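Local structure of phenylacetic acid degradation protein PaaI (Thermus thermophilus HB8, 1WLU) at residues 8-12 against 42-46; 47-51 against 110-114. The protein probably hydrolyses acyl-CoA thioesters, as a hot dog-fold thioesterase linked to phenylacetic acid degradation, and binds coenzyme A. One frame throughout, in Å; residues are numbered along the deposited sequence.

Contact 1: 8-12 against 42-46; sequences ALGLK and FLYAL
The helical bond from Leu46 N to Phe42 O, 3.0 Å long, sets Phe42 and Leu46 one turn apart on the same flank of helix 40-56, where both meet Leu11. No hydrogen bond joins 8-12 to 42-46; the contact is made chiefly by apolar side chains, all of them buried. Leu11 touches both with its CD2 methyl, 3.7 Å from Leu46 CD1 and 4.2 Å from Phe42 CE1, approaching the ring obliquely. Its other methyl, CD1, reaches back over the helix to Leu46 CA at 4.1 Å. Leu9 divides its branches in a similar way: CD1 presses on the methyl of Ala45, with CB 3.6 Å away, while CD2 lies alongside the ring of Phe42, the two side chains running past each other in opposite senses. The backbone also takes part, since Leu9 O faces the ring edge near its plane, 4.1 Å from Phe42 CE1. Phe42 reaches the loop although its CB does not point at it, because CG lies anti to the backbone N (chi1 173°), which turns the ring toward Leu9 and Leu11. Leu9 and Leu11 can both face the helix because the chain turns at Gly10, whose positive phi (76°) belongs to a Schellman motif ending helix 4-8. His31 stacks on the Phe42 ring, and Phe5 of the second subunit packs on both Leu9 and Phe42, so this corner of the core borders a subunit interface. The contact thus lays the turn between helix 4-8 and strand 12-17 against the central helix of the hot dog fold, with Val23 of strand 20-26 touching Leu11 and Leu46, and Val80 and Ala82 of strand 79-89 touching Leu46 as well.

Contact 2: 47-51 against 110-114; sequences ADSAF and FTGTV
Phe51 and Phe110 carry this buried contact. CE1 of Phe110 sits over one face of the Phe51 ring, offset toward its rim and 3.6 Å from Phe51 CG; the rings are oblique, their planes 56° apart. CG of Phe51 is anti to its own amide nitrogen (chi1 166°), which sends the ring outward to the strand. There Phe51 CE1 comes within 3.4 Å of Gly112 O, and Phe51 CZ lies unusually close to Val114 CG1, at 3.2 Å. Gly112 makes room: a CB on it would clash with Phe51 CZ. One turn earlier, Ala47 closes on Phe110 with its methyl, Ala47 CB to Phe110 CD2 3.6 Å. Replacing Phe51 by an alanine would probably open a gap beside Gly112 and leave Val114 CG1 and the Phe110 ring without the ring they pack on. The segment of helix 40-56 runs at 42° to that of strand 105-116, their axes 9.4 Å apart, as expected of the helix gripped by the curved sheet of a hot dog fold. Flanking strands complete the bed: Ala63 and Cys66 of 61-70 touch Phe51, as does Tyr96 of 93-102, whose Val98 meets Ala47 and Phe110.

From the N terminus, the chain leaves helix 4-8, runs through strands 12-17 and 20-26 and returns on helix 40-56, where contact 1 closes a loop of 29 intervening residues. Contact 2 opens at the next residue of that helix and closes a longer loop, containing strands 61-70, 79-89 and 93-102, when strand 105-116 comes back. The two loops follow in series and neither encloses the other. Consecutive turns of one helix thus hold the N-terminal turn on one flank and an inner strand of the sheet on another. The contacts also touch directly: Tyr44 CE2 lies 3.6 Å from Phe110 CE2, and Leu11 packs on Ser49.

Contact 1: 8-12 against 42-46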
# COMPACT_ATOMS: atom_id res chain seq x y z
N ALA A 8 4.41 -4.32 26.64
CA ALA A 8 3.00 -4.42 27.02
C ALA A 8 2.28 -5.53 26.25
O ALA A 8 1.36 -6.15 26.78
CB ALA A 8 2.30 -3.09 26.80
N LEU A 9 2.70 -5.76 25.01
CA LEU A 9 2.09 -6.79 24.18
C LEU A 9 2.70 -8.18 24.40
O LEU A 9 2.23 -9.16 23.82
CB LEU A 9 2.21 -6.42 22.70
CG LEU A 9 1.44 -5.18 22.24
CD1 LEU A 9 1.70 -4.94 20.76
CD2 LEU A 9 -0.04 -5.38 22.49
N GLY A 10 3.74 -8.24 25.22
CA GLY A 10 4.40 -9.50 25.51
C GLY A 10 5.29 -10.01 24.40
O GLY A 10 5.56 -11.21 24.30
N LEU A 11 5.77 -9.10 23.56
CA LEU A 11 6.63 -9.47 22.44
C LEU A 11 8.08 -9.68 22.86
O LEU A 11 8.56 -9.07 23.82
CB LEU A 11 6.55 -8.41 21.35
CG LEU A 11 5.14 -8.03 20.89
CD1 LEU A 11 5.23 -7.06 19.72
CD2 LEU A 11 4.37 -9.28 20.49
N LYS A 12 8.77 -10.56 22.14
CA LYS A 12 10.17 -10.85 22.41
C LYS A 12 10.94 -10.88 21.10
O LYS A 12 10.37 -11.12 20.04
CB LYS A 12 10.29 -12.21 23.10
CG LYS A 12 9.57 -12.28 24.44
CD LYS A 12 9.71 -13.65 25.08
CE LYS A 12 8.95 -13.71 26.40
NZ LYS A 12 9.09 -15.04 27.06
N PHE A 42 -2.84 -5.92 16.45
CA PHE A 42 -1.86 -6.71 17.18
C PHE A 42 -0.88 -7.32 16.19
O PHE A 42 0.33 -7.27 16.40
CB PHE A 42 -2.53 -7.83 17.98
CG PHE A 42 -1.56 -8.77 18.62
CD1 PHE A 42 -0.82 -8.38 19.73
CD2 PHE A 42 -1.32 -10.03 18.08
CE1 PHE A 42 0.15 -9.22 20.29
CE2 PHE A 42 -0.36 -10.88 18.62
CZ PHE A 42 0.37 -10.47 19.73
N LEU A 43 -1.41 -7.90 15.11
CA LEU A 43 -0.55 -8.50 14.10
C LEU A 43 0.31 -7.43 13.45
O LEU A 43 1.49 -7.66 13.17
CB LEU A 43 -1.40 -9.23 13.05
CG LEU A 43 -2.21 -10.41 13.61
CD1 LEU A 43 -3.03 -11.03 12.49
CD2 LEU A 43 -1.28 -11.44 14.24
N TYR A 44 -0.26 -6.26 13.20
CA TYR A 44 0.51 -5.18 12.61
C TYR A 44 1.59 -4.72 13.58
O TYR A 44 2.73 -4.50 13.18
CB TYR A 44 -0.40 -4.00 12.25
CG TYR A 44 0.34 -2.83 11.63
CD1 TYR A 44 0.99 -1.89 12.44
CD2 TYR A 44 0.40 -2.67 10.25
CE1 TYR A 44 1.68 -0.81 11.87
CE2 TYR A 44 1.08 -1.60 9.68
CZ TYR A 44 1.72 -0.68 10.49
OH TYR A 44 2.38 0.38 9.92
N ALA A 45 1.25 -4.58 14.86
CA ALA A 45 2.22 -4.15 15.85
C ALA A 45 3.41 -5.10 15.88
O ALA A 45 4.56 -4.67 16.02
CB ALA A 45 1.57 -4.08 17.23
N LEU A 46 3.13 -6.39 15.75
CA LEU A 46 4.17 -7.40 15.73
C LEU A 46 5.10 -7.18 14.54
O LEU A 46 6.32 -7.12 14.68
CB LEU A 46 3.54 -8.80 15.65
CG LEU A 46 4.50 -9.98 15.59
CD1 LEU A 46 5.18 -10.16 16.95
CD2 LEU A 46 3.73 -11.24 15.22

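Contact 2: 47-51 against 110-114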
# COMPACT_ATOMS: atom_id res chain seq x y z
N ALA A 47 4.51 -7.06 13.35
CA ALA A 47 5.30 -6.85 12.14
C ALA A 47 6.05 -5.53 12.19
O ALA A 47 7.23 -5.46 11.84
CB ALA A 47 4.38 -6.88 10.92
N ASP A 48 5.37 -4.48 12.64
CA ASP A 48 5.97 -3.16 12.74
C ASP A 48 7.16 -3.15 13.69
O ASP A 48 8.13 -2.43 13.46
CB ASP A 48 4.92 -2.15 13.21
CG ASP A 48 5.43 -0.73 13.18
OD1 ASP A 48 5.71 -0.23 12.07
OD2 ASP A 48 5.56 -0.12 14.26
N SER A 49 7.08 -3.94 14.75
CA SER A 49 8.17 -4.01 15.71
C SER A 49 9.42 -4.63 15.08
O SER A 49 10.53 -4.15 15.30
CB SER A 49 7.74 -4.80 16.95
OG SER A 49 6.71 -4.12 17.65
N ALA A 50 9.23 -5.70 14.30
CA ALA A 50 10.36 -6.34 13.63
C ALA A 50 10.93 -5.37 12.60
O ALA A 50 12.14 -5.26 12.43
CB ALA A 50 9.90 -7.63 12.96
N PHE A 51 10.03 -4.66 11.91
CA PHE A 51 10.37 -3.66 10.91
C PHE A 51 11.21 -2.54 11.55
O PHE A 51 12.24 -2.13 11.01
CB PHE A 51 9.04 -3.12 10.34
CG PHE A 51 9.15 -1.85 9.54
CD1 PHE A 51 9.87 -1.81 8.35
CD2 PHE A 51 8.44 -0.72 9.92
CE1 PHE A 51 9.87 -0.67 7.55
CE2 PHE A 51 8.43 0.43 9.13
CZ PHE A 51 9.15 0.45 7.95
N PHE A 110 3.85 -7.93 5.42
CA PHE A 110 4.01 -6.51 5.70
C PHE A 110 5.14 -5.97 4.83
O PHE A 110 6.18 -6.61 4.67
CB PHE A 110 4.32 -6.36 7.21
CG PHE A 110 4.71 -4.98 7.65
CD1 PHE A 110 5.95 -4.43 7.30
CD2 PHE A 110 3.88 -4.25 8.51
CE1 PHE A 110 6.35 -3.20 7.81
CE2 PHE A 110 4.28 -3.02 9.02
CZ PHE A 110 5.52 -2.49 8.67
N THR A 111 4.91 -4.81 4.23
CA THR A 111 5.90 -4.17 3.37
C THR A 111 6.00 -2.74 3.88
O THR A 111 5.00 -2.03 3.92
CB THR A 111 5.43 -4.16 1.90
OG1 THR A 111 5.03 -5.48 1.51
CG2 THR A 111 6.57 -3.70 0.99
N GLY A 112 7.19 -2.30 4.27
CA GLY A 112 7.31 -0.95 4.79
C GLY A 112 8.56 -0.20 4.38
O GLY A 112 9.61 -0.80 4.15
N THR A 113 8.43 1.12 4.29
CA THR A 113 9.54 1.98 3.92
C THR A 113 9.75 3.02 5.01
O THR A 113 8.79 3.60 5.52
CB THR A 113 9.26 2.69 2.58
OG1 THR A 113 9.24 1.71 1.54
CG2 THR A 113 10.34 3.72 2.29
N VAL A 114 11.01 3.23 5.36
CA VAL A 114 11.37 4.20 6.39
C VAL A 114 12.14 5.37 5.79
O VAL A 114 12.67 5.29 4.68
CB VAL A 114 12.29 3.61 7.49
CG1 VAL A 114 11.57 2.53 8.26
CG2 VAL A 114 13.57 3.07 6.86